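Local coordinates for oxalate biosynthetic component 1 (Burkholderia thailandensis, PDB 5IKY), which makes oxalate as a bifunctional serine hydrolase with additional lyase activity in quorum sensing-dependent oxalogenesis, at residues A[301-306]-A[601-606]; A[419-424]-A[460-465]; A[570-575]-A[638-643]; A[714-719]-A[858-863]. All coordinates share one frame; numbering follows the deposited sequence.

Overall arrangement
Interaction 1 starts in the 301-306 loop between helix 293-296 and strand 310-313. It closes 295 residues later at the end of helix 592-602, joining the TIM-barrel-like part of the chain to the cap region. Interaction 2 is nested inside that long loop and ties helices 418-442 and 460-466 together on the outside of the barrel, about 44 Å from interaction 1 between centres. Interaction 3 opens at 570-575, before interaction 1 closes, and joins cap helices 562-579 and 629-641, so the two cross. They also touch, since F603 packs on R574 and L575. Interaction 4 follows in series. It links cap helix 715-734 to helix 849-860 of the alpha/beta-hydrolase part.

Interaction 1. Residues A[301-306]-A[601-606]; sequences YGHAQL and RSFGIT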
loop_
_atom_site.group_PDB
_atom_site.type_symbol
_atom_site.label_atom_id
_atom_site.label_comp_id
_atom_site.label_asym_id
_atom_site.label_seq_id
_atom_site.Cartn_x
_atom_site.Cartn_y
_atom_site.Cartn_z
ATOM N N TYR A 301 2.561 19.093 9.308
ATOM C CA TYR A 301 3.224 18.001 10.022
ATOM C C TYR A 301 4.452 17.474 9.288
ATOM O O TYR A 301 4.517 17.503 8.059
ATOM C CB TYR A 301 2.251 16.840 10.253
ATOM C CG TYR A 301 1.124 17.134 11.219
ATOM C CD1 TYR A 301 1.281 16.929 12.584
ATOM C CD2 TYR A 301 -0.106 17.596 10.761
ATOM C CE1 TYR A 301 0.251 17.187 13.468
ATOM C CE2 TYR A 301 -1.143 17.857 11.636
ATOM C CZ TYR A 301 -0.960 17.651 12.989
ATOM O OH TYR A 301 -1.992 17.910 13.862
ATOM N N GLY A 302 5.419 16.979 10.056
ATOM C CA GLY A 302 6.584 16.312 9.502
ATOM C C GLY A 302 7.577 17.228 8.812
ATOM O O GLY A 302 7.393 18.445 8.762
ATOM N N HIS A 303 8.639 16.631 8.277
ATOM C CA HIS A 303 9.673 17.382 7.573
ATOM C C HIS A 303 9.147 17.950 6.261
ATOM O O HIS A 303 9.599 18.998 5.804
ATOM C CB HIS A 303 10.894 16.498 7.305
ATOM C CG HIS A 303 11.600 16.048 8.546
ATOM N ND1 HIS A 303 12.192 16.927 9.426
ATOM C CD2 HIS A 303 11.816 14.809 9.050
ATOM C CE1 HIS A 303 12.738 16.251 10.422
ATOM N NE2 HIS A 303 12.524 14.963 10.217
ATOM N N ALA A 304 8.189 17.252 5.662
ATOM C CA ALA A 304 7.601 17.690 4.401
ATOM C C ALA A 304 6.653 18.868 4.614
ATOM O O ALA A 304 6.210 19.494 3.650
ATOM C CB ALA A 304 6.873 16.539 3.729
ATOM N N GLN A 305 6.351 19.155 5.881
ATOM C CA GLN A 305 5.481 20.268 6.258
ATOM C C GLN A 305 4.126 20.212 5.555
ATOM O O GLN A 305 3.663 21.203 4.995
ATOM C CB GLN A 305 6.172 21.603 5.964
ATOM C CG GLN A 305 7.284 21.950 6.943
ATOM C CD GLN A 305 6.756 22.309 8.322
ATOM O OE1 GLN A 305 6.618 21.447 9.192
ATOM N NE2 GLN A 305 6.456 23.588 8.526
ATOM N N LEU A 306 3.495 19.043 5.586
ATOM C CA LEU A 306 2.199 18.864 4.947
ATOM C C LEU A 306 1.069 18.948 5.965
ATOM O O LEU A 306 1.204 18.507 7.107
ATOM C CB LEU A 306 2.146 17.525 4.209
ATOM C CG LEU A 306 3.163 17.359 3.078
ATOM C CD1 LEU A 306 3.015 16.003 2.407
ATOM C CD2 LEU A 306 3.005 18.478 2.068
ATOM N N ARG A 601 14.944 10.545 2.937
ATOM C CA ARG A 601 13.669 9.941 2.555
ATOM C C ARG A 601 12.477 10.753 3.054
ATOM O O ARG A 601 11.469 10.879 2.359
ATOM C CB ARG A 601 13.569 8.505 3.081
ATOM C CG ARG A 601 14.016 7.440 2.088
ATOM C CD ARG A 601 13.656 6.039 2.565
ATOM N NE ARG A 601 14.425 5.634 3.740
ATOM C CZ ARG A 601 15.531 4.898 3.690
ATOM N NH1 ARG A 601 16.003 4.485 2.522
ATOM N NH2 ARG A 601 16.167 4.572 4.808
ATOM N N SER A 602 12.600 11.302 4.258
ATOM C CA SER A 602 11.515 12.065 4.865
ATOM C C SER A 602 11.303 13.405 4.165
ATOM O O SER A 602 10.189 13.932 4.146
ATOM C CB SER A 602 11.788 12.287 6.354
ATOM O OG SER A 602 12.982 13.023 6.549
ATOM N N PHE A 603 12.371 13.953 3.594
ATOM C CA PHE A 603 12.281 15.208 2.853
ATOM C C PHE A 603 11.913 14.968 1.391
ATOM O O PHE A 603 11.804 15.910 0.607
ATOM C CB PHE A 603 13.596 15.985 2.938
ATOM C CG PHE A 603 13.743 16.798 4.197
ATOM C CD1 PHE A 603 14.240 16.226 5.356
ATOM C CD2 PHE A 603 13.393 18.138 4.216
ATOM C CE1 PHE A 603 14.382 16.972 6.511
ATOM C CE2 PHE A 603 13.531 18.889 5.367
ATOM C CZ PHE A 603 14.026 18.305 6.516
ATOM N N GLY A 604 11.725 13.701 1.031
ATOM C CA GLY A 604 11.322 13.342 -0.317
ATOM C C GLY A 604 12.489 13.063 -1.243
ATOM O O GLY A 604 12.303 12.579 -2.361
ATOM N N ILE A 605 13.697 13.369 -0.779
ATOM C CA ILE A 605 14.903 13.144 -1.566
ATOM C C ILE A 605 15.406 11.713 -1.410
ATOM O O ILE A 605 15.812 11.304 -0.326
ATOM C CB ILE A 605 16.025 14.122 -1.167
ATOM C CG1 ILE A 605 15.603 15.564 -1.456
ATOM C CG2 ILE A 605 17.313 13.788 -1.903
ATOM C CD1 ILE A 605 16.669 16.588 -1.138
ATOM N N THR A 606 15.381 10.952 -2.498
ATOM C CA THR A 606 15.804 9.557 -2.454
ATOM C C THR A 606 17.234 9.385 -2.956
ATOM O O THR A 606 17.491 9.464 -4.157
ATOM C CB THR A 606 14.871 8.659 -3.291
ATOM O OG1 THR A 606 13.531 8.764 -2.795
ATOM C CG2 THR A 606 15.322 7.208 -3.217
#
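H303 and F603 both have CG anti to their own carbonyl carbon (chi1 -65° and -83°), and this brings the two rings together. The CB of H303 sits over one face of the F603 ring, 3.7 Å from its centroid and close to the ring normal. This is a CH-pi contact. The imidazole itself is slid off the phenyl ring. The planes are near parallel, 23° apart, but with centroids 4.8 Å apart the rings barely overlap. H303 CG and F603 CE1 are 3.6 Å apart. S602 adds a second neighbour, with its OG 3.3 Å from H303 CD2, obliquely to the imidazole plane. That hydroxyl bonds chiefly to A599 O in its own helix, with T598 O as a second acceptor. The H303 ring also meets the ring of H578, from the last turn of helix 562-579. Both segments turn sharply here. G302 to Q305 form a type I turn, and G604, with positive phi, ends helix 592-602 in a Schellman motif. The barrel-side loop thus meets the cap at a helix end. The chemistry implies a junction held across these segments by dispersion and CH-pi attraction, with the serine hydroxyl satisfied by its own helix.

Interaction 2. Residues A[419-424]-A[460-465]; sequences DAHEKA and LVDVAI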
loop_
_atom_site.group_PDB
_atom_site.type_symbol
_atom_site.label_atom_id
_atom_site.label_comp_id
_atom_site.label_asym_id
_atom_site.label_seq_id
_atom_site.Cartn_x
_atom_site.Cartn_y
_atom_site.Cartn_z
ATOM N N ASP A 419 -37.616 -8.618 -0.740
ATOM C CA ASP A 419 -38.665 -7.640 -1.010
ATOM C C ASP A 419 -38.678 -6.530 0.035
ATOM O O ASP A 419 -38.954 -5.372 -0.284
ATOM C CB ASP A 419 -40.031 -8.323 -1.072
ATOM C CG ASP A 419 -40.278 -9.006 -2.404
ATOM O OD1 ASP A 419 -41.025 -8.444 -3.233
ATOM O OD2 ASP A 419 -39.716 -10.100 -2.625
ATOM N N ALA A 420 -38.378 -6.882 1.281
ATOM C CA ALA A 420 -38.291 -5.888 2.341
ATOM C C ALA A 420 -37.060 -5.016 2.142
ATOM O O ALA A 420 -37.026 -3.863 2.573
ATOM C CB ALA A 420 -38.255 -6.555 3.704
ATOM N N HIS A 421 -36.050 -5.575 1.484
ATOM C CA HIS A 421 -34.821 -4.846 1.207
ATOM C C HIS A 421 -35.064 -3.718 0.213
ATOM O O HIS A 421 -34.649 -2.582 0.441
ATOM C CB HIS A 421 -33.744 -5.788 0.671
ATOM C CG HIS A 421 -32.394 -5.151 0.556
ATOM N ND1 HIS A 421 -31.616 -4.856 1.654
ATOM C CD2 HIS A 421 -31.692 -4.740 -0.526
ATOM C CE1 HIS A 421 -30.486 -4.300 1.253
ATOM N NE2 HIS A 421 -30.507 -4.217 -0.065
ATOM N N GLU A 422 -35.734 -4.041 -0.890
ATOM C CA GLU A 422 -36.035 -3.058 -1.926
ATOM C C GLU A 422 -36.895 -1.924 -1.380
ATOM O O GLU A 422 -36.650 -0.753 -1.673
ATOM C CB GLU A 422 -36.734 -3.724 -3.111
ATOM C CG GLU A 422 -35.789 -4.251 -4.174
ATOM C CD GLU A 422 -36.495 -5.122 -5.197
ATOM O OE1 GLU A 422 -36.186 -6.332 -5.261
ATOM O OE2 GLU A 422 -37.361 -4.598 -5.928
ATOM N N LYS A 423 -37.899 -2.279 -0.585
ATOM C CA LYS A 423 -38.757 -1.285 0.049
ATOM C C LYS A 423 -37.943 -0.416 1.003
ATOM O O LYS A 423 -38.189 0.783 1.130
ATOM C CB LYS A 423 -39.912 -1.959 0.794
ATOM N N ALA A 424 -36.967 -1.028 1.666
ATOM C CA ALA A 424 -36.081 -0.296 2.563
ATOM C C ALA A 424 -35.209 0.680 1.780
ATOM O O ALA A 424 -34.983 1.811 2.214
ATOM C CB ALA A 424 -35.218 -1.260 3.362
ATOM N N LEU A 460 -26.305 0.476 2.196
ATOM C CA LEU A 460 -25.247 1.412 1.837
ATOM C C LEU A 460 -24.977 1.477 0.335
ATOM O O LEU A 460 -25.031 2.550 -0.264
ATOM C CB LEU A 460 -23.966 1.044 2.585
ATOM C CG LEU A 460 -22.995 2.177 2.912
ATOM C CD1 LEU A 460 -23.739 3.452 3.258
ATOM C CD2 LEU A 460 -22.097 1.759 4.066
ATOM N N VAL A 461 -24.701 0.331 -0.273
ATOM C CA VAL A 461 -24.380 0.293 -1.696
ATOM C C VAL A 461 -25.584 0.645 -2.572
ATOM O O VAL A 461 -25.484 1.502 -3.449
ATOM C CB VAL A 461 -23.846 -1.089 -2.109
ATOM C CG1 VAL A 461 -23.675 -1.161 -3.614
ATOM C CG2 VAL A 461 -22.529 -1.372 -1.407
ATOM N N ASP A 462 -26.718 -0.005 -2.324
ATOM C CA ASP A 462 -27.913 0.194 -3.144
ATOM C C ASP A 462 -28.418 1.636 -3.104
ATOM O O ASP A 462 -28.818 2.185 -4.132
ATOM C CB ASP A 462 -29.032 -0.757 -2.705
ATOM C CG ASP A 462 -28.771 -2.197 -3.120
ATOM O OD1 ASP A 462 -28.202 -2.408 -4.213
ATOM O OD2 ASP A 462 -29.135 -3.117 -2.357
ATOM N N VAL A 463 -28.398 2.248 -1.924
ATOM C CA VAL A 463 -28.846 3.631 -1.788
ATOM C C VAL A 463 -27.872 4.586 -2.473
ATOM O O VAL A 463 -28.290 5.515 -3.167
ATOM C CB VAL A 463 -29.015 4.035 -0.309
ATOM C CG1 VAL A 463 -29.179 5.541 -0.172
ATOM C CG2 VAL A 463 -30.208 3.316 0.301
ATOM N N ALA A 464 -26.576 4.344 -2.288
ATOM C CA ALA A 464 -25.546 5.180 -2.902
ATOM C C ALA A 464 -25.627 5.148 -4.426
ATOM O O ALA A 464 -25.431 6.170 -5.086
ATOM C CB ALA A 464 -24.167 4.747 -2.442
ATOM N N ILE A 465 -25.910 3.973 -4.981
ATOM C CA ILE A 465 -26.090 3.833 -6.422
ATOM C C ILE A 465 -27.318 4.603 -6.889
ATOM O O ILE A 465 -27.263 5.337 -7.877
ATOM C CB ILE A 465 -26.238 2.358 -6.844
ATOM C CG1 ILE A 465 -24.970 1.573 -6.520
ATOM C CG2 ILE A 465 -26.544 2.249 -8.331
ATOM C CD1 ILE A 465 -25.129 0.085 -6.719
#
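H421 and D462 make the close part of this contact. The NE2 of H421 donates a hydrogen bond to OD2 of D462, 2.9 Å long with an N-H...O angle of 151°. The acceptor lies in the imidazole plane, at the ring edge, and is met nearly along its own C-O axis. The ring and the carboxylate are turned steeply against each other, their planes 71° apart. H421 reaches across because its CG is anti to the backbone N (chi1 -171°). Beside the bond, CD2 of H421 is 3.5 Å from D462 OD2. The other carboxylate oxygen, OD1, forms a salt bridge with R511, so the two oxygens of D462 have different partners. That second charge would probably steady the carboxylate. Away from this bond the contact is loose. The helices meet through these two side chains, and L459 touches both H421 and A424. D419 and E422 lie on the exposed part of helix 418-442. Helix 460-466 follows strand 446-451 and precedes strand 471-474, its parallel neighbour; the three form a beta-alpha-beta crossover. Such helices packed outside a closed ring of parallel strands are typical of a TIM barrel.

Interaction 3. Residues A[570-575]-A[638-643]; sequences KIEDRL and RELLVP
Two helices of the cap region, 562-579 and 629-641, pack through a buried patch of three side chains: E572, L575 and L640. L640 points toward the first helix and fits against both partners. Its CG lies 3.7 Å from CG of E572, so the aliphatic part of the glutamate serves as an apolar surface. One methyl, CD2 of L640, meets CD2 of L575, also at 3.7 Å. The other methyl, CD1, turns to the carboxylate end and lies 3.8 Å from OE1 of E572. The glutamate has CG anti to its backbone N (chi1 -158°) and is extended beyond it, which lays the chain and its carboxylate alongside the leucine. This is helix-helix packing within the cap region; the 62 residues between the segments hold helix and loop but no strand. Helix 682-690 joins the group, with R685 touching L640 and L682 touching E572. In the buried carboxylate of E572, OE2 forms salt bridges with R685 and R644, and OE1 is hydrogen-bonded to Y568 OH. These arginines would probably favour the charged form of E572.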
loop_
_atom_site.group_PDB
_atom_site.type_symbol
_atom_site.label_atom_id
_atom_site.label_comp_id
_atom_site.label_asym_id
_atom_site.label_seq_id
_atom_site.Cartn_x
_atom_site.Cartn_y
_atom_site.Cartn_z
ATOM N N LYS A 570 15.259 25.000 -2.447
ATOM C CA LYS A 570 14.658 25.337 -1.162
ATOM C C LYS A 570 14.432 24.086 -0.319
ATOM O O LYS A 570 14.609 24.107 0.899
ATOM C CB LYS A 570 13.340 26.088 -1.367
ATOM C CG LYS A 570 13.520 27.531 -1.813
ATOM C CD LYS A 570 12.335 28.008 -2.637
ATOM C CE LYS A 570 12.375 29.513 -2.837
ATOM N NZ LYS A 570 11.276 29.979 -3.728
ATOM N N ILE A 571 14.039 22.998 -0.975
ATOM C CA ILE A 571 13.876 21.715 -0.301
ATOM C C ILE A 571 15.216 21.216 0.229
ATOM O O ILE A 571 15.317 20.750 1.364
ATOM C CB ILE A 571 13.272 20.653 -1.242
ATOM C CG1 ILE A 571 11.895 21.097 -1.737
ATOM C CG2 ILE A 571 13.181 19.303 -0.542
ATOM C CD1 ILE A 571 11.258 20.127 -2.707
ATOM N N GLU A 572 16.246 21.326 -0.602
ATOM C CA GLU A 572 17.579 20.864 -0.240
ATOM C C GLU A 572 18.149 21.684 0.915
ATOM O O GLU A 572 18.873 21.157 1.762
ATOM C CB GLU A 572 18.510 20.928 -1.452
ATOM C CG GLU A 572 19.725 20.022 -1.353
ATOM C CD GLU A 572 20.569 20.040 -2.612
ATOM O OE1 GLU A 572 20.595 19.016 -3.324
ATOM O OE2 GLU A 572 21.210 21.076 -2.889
ATOM N N ASP A 573 17.816 22.972 0.945
ATOM C CA ASP A 573 18.221 23.852 2.038
ATOM C C ASP A 573 17.677 23.353 3.374
ATOM O O ASP A 573 18.377 23.369 4.388
ATOM C CB ASP A 573 17.744 25.285 1.783
ATOM C CG ASP A 573 18.626 26.028 0.796
ATOM O OD1 ASP A 573 19.853 25.813 0.819
ATOM O OD2 ASP A 573 18.093 26.830 0.002
ATOM N N ARG A 574 16.426 22.907 3.363
ATOM C CA ARG A 574 15.775 22.408 4.566
ATOM C C ARG A 574 16.389 21.089 5.028
ATOM O O ARG A 574 16.474 20.819 6.228
ATOM C CB ARG A 574 14.272 22.238 4.329
ATOM C CG ARG A 574 13.497 23.547 4.286
ATOM C CD ARG A 574 12.018 23.310 4.000
ATOM N NE ARG A 574 11.513 22.118 4.679
ATOM C CZ ARG A 574 11.132 22.085 5.952
ATOM N NH1 ARG A 574 11.195 23.182 6.696
ATOM N NH2 ARG A 574 10.688 20.954 6.484
ATOM N N LEU A 575 16.814 20.266 4.074
ATOM C CA LEU A 575 17.485 19.015 4.404
ATOM C C LEU A 575 18.878 19.298 4.949
ATOM O O LEU A 575 19.333 18.643 5.884
ATOM C CB LEU A 575 17.568 18.100 3.182
ATOM C CG LEU A 575 18.315 16.779 3.394
ATOM C CD1 LEU A 575 17.716 15.993 4.555
ATOM C CD2 LEU A 575 18.302 15.949 2.123
ATOM N N ARG A 638 28.088 15.549 2.904
ATOM C CA ARG A 638 29.175 16.474 2.607
ATOM C C ARG A 638 28.837 17.321 1.385
ATOM O O ARG A 638 29.147 18.510 1.331
ATOM C CB ARG A 638 30.481 15.713 2.364
ATOM C CG ARG A 638 30.895 14.793 3.500
ATOM C CD ARG A 638 32.144 13.997 3.136
ATOM N NE ARG A 638 33.272 14.862 2.797
ATOM C CZ ARG A 638 33.852 14.904 1.601
ATOM N NH1 ARG A 638 33.415 14.127 0.618
ATOM N NH2 ARG A 638 34.875 15.723 1.386
ATOM N N GLU A 639 28.191 16.692 0.412
ATOM C CA GLU A 639 27.859 17.341 -0.850
ATOM C C GLU A 639 26.820 18.444 -0.658
ATOM O O GLU A 639 26.744 19.382 -1.451
ATOM C CB GLU A 639 27.350 16.300 -1.848
ATOM C CG GLU A 639 27.409 16.724 -3.301
ATOM C CD GLU A 639 27.043 15.591 -4.242
ATOM O OE1 GLU A 639 26.235 14.723 -3.845
ATOM O OE2 GLU A 639 27.572 15.562 -5.371
ATOM N N LEU A 640 26.028 18.327 0.403
ATOM C CA LEU A 640 24.954 19.279 0.669
ATOM C C LEU A 640 25.369 20.391 1.630
ATOM O O LEU A 640 24.887 21.518 1.528
ATOM C CB LEU A 640 23.729 18.550 1.231
ATOM C CG LEU A 640 22.585 18.267 0.254
ATOM C CD1 LEU A 640 23.073 17.469 -0.948
ATOM C CD2 LEU A 640 21.449 17.541 0.962
ATOM N N LEU A 641 26.264 20.072 2.560
ATOM C CA LEU A 641 26.630 21.014 3.611
ATOM C C LEU A 641 27.762 21.954 3.198
ATOM O O LEU A 641 27.757 23.131 3.558
ATOM C CB LEU A 641 27.017 20.258 4.884
ATOM C CG LEU A 641 25.920 19.376 5.484
ATOM C CD1 LEU A 641 26.305 18.898 6.873
ATOM C CD2 LEU A 641 24.591 20.111 5.517
ATOM N N VAL A 642 28.727 21.431 2.448
ATOM C CA VAL A 642 29.876 22.221 2.004
ATOM C C VAL A 642 29.517 23.477 1.188
ATOM O O VAL A 642 30.039 24.555 1.476
ATOM C CB VAL A 642 30.862 21.353 1.179
ATOM C CG1 VAL A 642 31.842 22.226 0.405
ATOM C CG2 VAL A 642 31.607 20.391 2.090
ATOM N N PRO A 643 28.629 23.357 0.177
ATOM C CA PRO A 643 28.356 24.567 -0.612
ATOM C C PRO A 643 27.698 25.686 0.194
ATOM O O PRO A 643 27.817 26.855 -0.173
ATOM C CB PRO A 643 27.401 24.070 -1.707
ATOM C CG PRO A 643 27.588 22.596 -1.750
ATOM C CD PRO A 643 27.880 22.198 -0.343
#

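Interaction 4. Residues A[714-719]-A[858-863]; sequences RYSATM and ALNADP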
loop_
_atom_site.group_PDB
_atom_site.type_symbol
_atom_site.label_atom_id
_atom_site.label_comp_id
_atom_site.label_asym_id
_atom_site.label_seq_id
_atom_site.Cartn_x
_atom_site.Cartn_y
_atom_site.Cartn_z
ATOM N N ARG A 714 2.865 12.636 -21.790
ATOM C CA ARG A 714 4.218 13.157 -21.968
ATOM C C ARG A 714 5.237 12.543 -21.015
ATOM O O ARG A 714 6.350 13.054 -20.889
ATOM C CB ARG A 714 4.224 14.680 -21.791
ATOM C CG ARG A 714 3.681 15.451 -22.978
ATOM C CD ARG A 714 4.661 15.423 -24.134
ATOM N NE ARG A 714 5.921 16.078 -23.797
ATOM C CZ ARG A 714 6.939 16.202 -24.641
ATOM N NH1 ARG A 714 6.842 15.714 -25.869
ATOM N NH2 ARG A 714 8.053 16.811 -24.260
ATOM N N TYR A 715 4.865 11.453 -20.349
ATOM C CA TYR A 715 5.712 10.885 -19.303
ATOM C C TYR A 715 7.073 10.422 -19.817
ATOM O O TYR A 715 8.109 10.834 -19.293
ATOM C CB TYR A 715 5.013 9.713 -18.612
ATOM C CG TYR A 715 5.890 9.040 -17.583
ATOM C CD1 TYR A 715 6.123 9.634 -16.349
ATOM C CD2 TYR A 715 6.506 7.823 -17.852
ATOM C CE1 TYR A 715 6.934 9.027 -15.404
ATOM C CE2 TYR A 715 7.321 7.209 -16.916
ATOM C CZ TYR A 715 7.530 7.815 -15.693
ATOM O OH TYR A 715 8.338 7.212 -14.757
ATOM N N SER A 716 7.070 9.560 -20.827
ATOM C CA SER A 716 8.316 9.002 -21.348
ATOM C C SER A 716 9.206 10.073 -21.968
ATOM O O SER A 716 10.418 10.075 -21.760
ATOM C CB SER A 716 8.027 7.908 -22.376
ATOM O OG SER A 716 7.449 6.771 -21.757
ATOM N N ALA A 717 8.597 10.981 -22.726
ATOM C CA ALA A 717 9.333 12.081 -23.343
ATOM C C ALA A 717 9.987 12.959 -22.282
ATOM O O ALA A 717 11.138 13.372 -22.430
ATOM C CB ALA A 717 8.414 12.910 -24.225
ATOM N N THR A 718 9.249 13.238 -21.212
ATOM C CA THR A 718 9.768 14.040 -20.112
ATOM C C THR A 718 10.969 13.359 -19.465
ATOM O O THR A 718 11.986 13.999 -19.194
ATOM C CB THR A 718 8.694 14.294 -19.037
ATOM O OG1 THR A 718 7.507 14.805 -19.654
ATOM C CG2 THR A 718 9.197 15.293 -18.010
ATOM N N MET A 719 10.851 12.056 -19.228
ATOM C CA MET A 719 11.928 11.292 -18.612
ATOM C C MET A 719 13.134 11.216 -19.544
ATOM O O MET A 719 14.280 11.287 -19.098
ATOM C CB MET A 719 11.448 9.887 -18.238
ATOM C CG MET A 719 10.385 9.865 -17.145
ATOM S SD MET A 719 11.019 10.337 -15.522
ATOM C CE MET A 719 11.759 8.798 -14.979
ATOM N N ALA A 858 13.374 7.219 -24.700
ATOM C CA ALA A 858 13.201 7.745 -26.048
ATOM C C ALA A 858 12.541 6.699 -26.939
ATOM O O ALA A 858 11.757 7.031 -27.827
ATOM C CB ALA A 858 14.537 8.179 -26.630
ATOM N N LEU A 859 12.864 5.434 -26.691
ATOM C CA LEU A 859 12.254 4.330 -27.422
ATOM C C LEU A 859 10.775 4.233 -27.071
ATOM O O LEU A 859 9.937 3.973 -27.935
ATOM C CB LEU A 859 12.964 3.012 -27.111
ATOM C CG LEU A 859 12.531 1.805 -27.944
ATOM C CD1 LEU A 859 12.836 2.039 -29.414
ATOM C CD2 LEU A 859 13.202 0.535 -27.448
ATOM N N ASN A 860 10.466 4.442 -25.795
ATOM C CA ASN A 860 9.083 4.493 -25.330
ATOM C C ASN A 860 8.263 5.540 -26.073
ATOM O O ASN A 860 7.090 5.323 -26.376
ATOM C CB ASN A 860 9.033 4.793 -23.829
ATOM C CG ASN A 860 9.254 3.563 -22.972
ATOM O OD1 ASN A 860 9.629 2.499 -23.465
ATOM N ND2 ASN A 860 9.023 3.707 -21.674
ATOM N N ALA A 861 8.895 6.676 -26.361
ATOM C CA ALA A 861 8.208 7.820 -26.953
ATOM C C ALA A 861 8.199 7.763 -28.474
ATOM O O ALA A 861 7.779 8.713 -29.134
ATOM C CB ALA A 861 8.849 9.116 -26.482
ATOM N N ASP A 862 8.664 6.648 -29.026
ATOM C CA ASP A 862 8.704 6.468 -30.471
ATOM C C ASP A 862 7.454 5.734 -30.954
ATOM O O ASP A 862 7.288 4.544 -30.690
ATOM C CB ASP A 862 9.967 5.705 -30.876
ATOM C CG ASP A 862 10.247 5.781 -32.363
ATOM O OD1 ASP A 862 9.810 6.758 -33.009
ATOM O OD2 ASP A 862 10.914 4.862 -32.884
ATOM N N PRO A 863 6.563 6.449 -31.658
ATOM C CA PRO A 863 5.297 5.881 -32.138
ATOM C C PRO A 863 5.490 4.864 -33.265
ATOM O O PRO A 863 4.831 3.825 -33.269
ATOM C CB PRO A 863 4.533 7.109 -32.635
ATOM C CG PRO A 863 5.595 8.080 -33.016
ATOM C CD PRO A 863 6.713 7.865 -32.039
#
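S716 and N860 make the polar side of the contact. The ND2 of N860 donates a weak hydrogen bond to OG of S716, 3.4 Å long with an N-H...O angle of 147°. The main partners of the amide lie elsewhere. ND2 also bonds to the carbonyl of G1003, and OD1 accepts from the backbone N of D979. Both ends of the amide are thus held, which should fix its rotation. The serine hydroxyl is a lesser partner.

The rest is van der Waals contact. The OG of S716 lies 3.3 Å from CB of N860, and CB of S716 is 3.6 Å from the same atom. S716 has its OG anti to the carbonyl carbon (chi1 -68°), which sets it alongside the asparagine. Next to this pair, CB of A717 faces CB of A861 at 4.4 Å, an alanine-to-alanine contact that lets the backbones come close. Their CA atoms are 5.7 Å apart.

In the fold, the first turn of helix 715-734, in the cap region, meets the end of helix 849-860 in the alpha/beta-hydrolase part. A861 is the first residue to leave that helix.

Within 714-719 there is also a packing contact. CB of A717 lies over the centre of the guanidinium face of R714, the N-cap residue, 3.6 Å above its plane. The NH2 of R714 is hydrogen-bonded to the carbonyl of Y545.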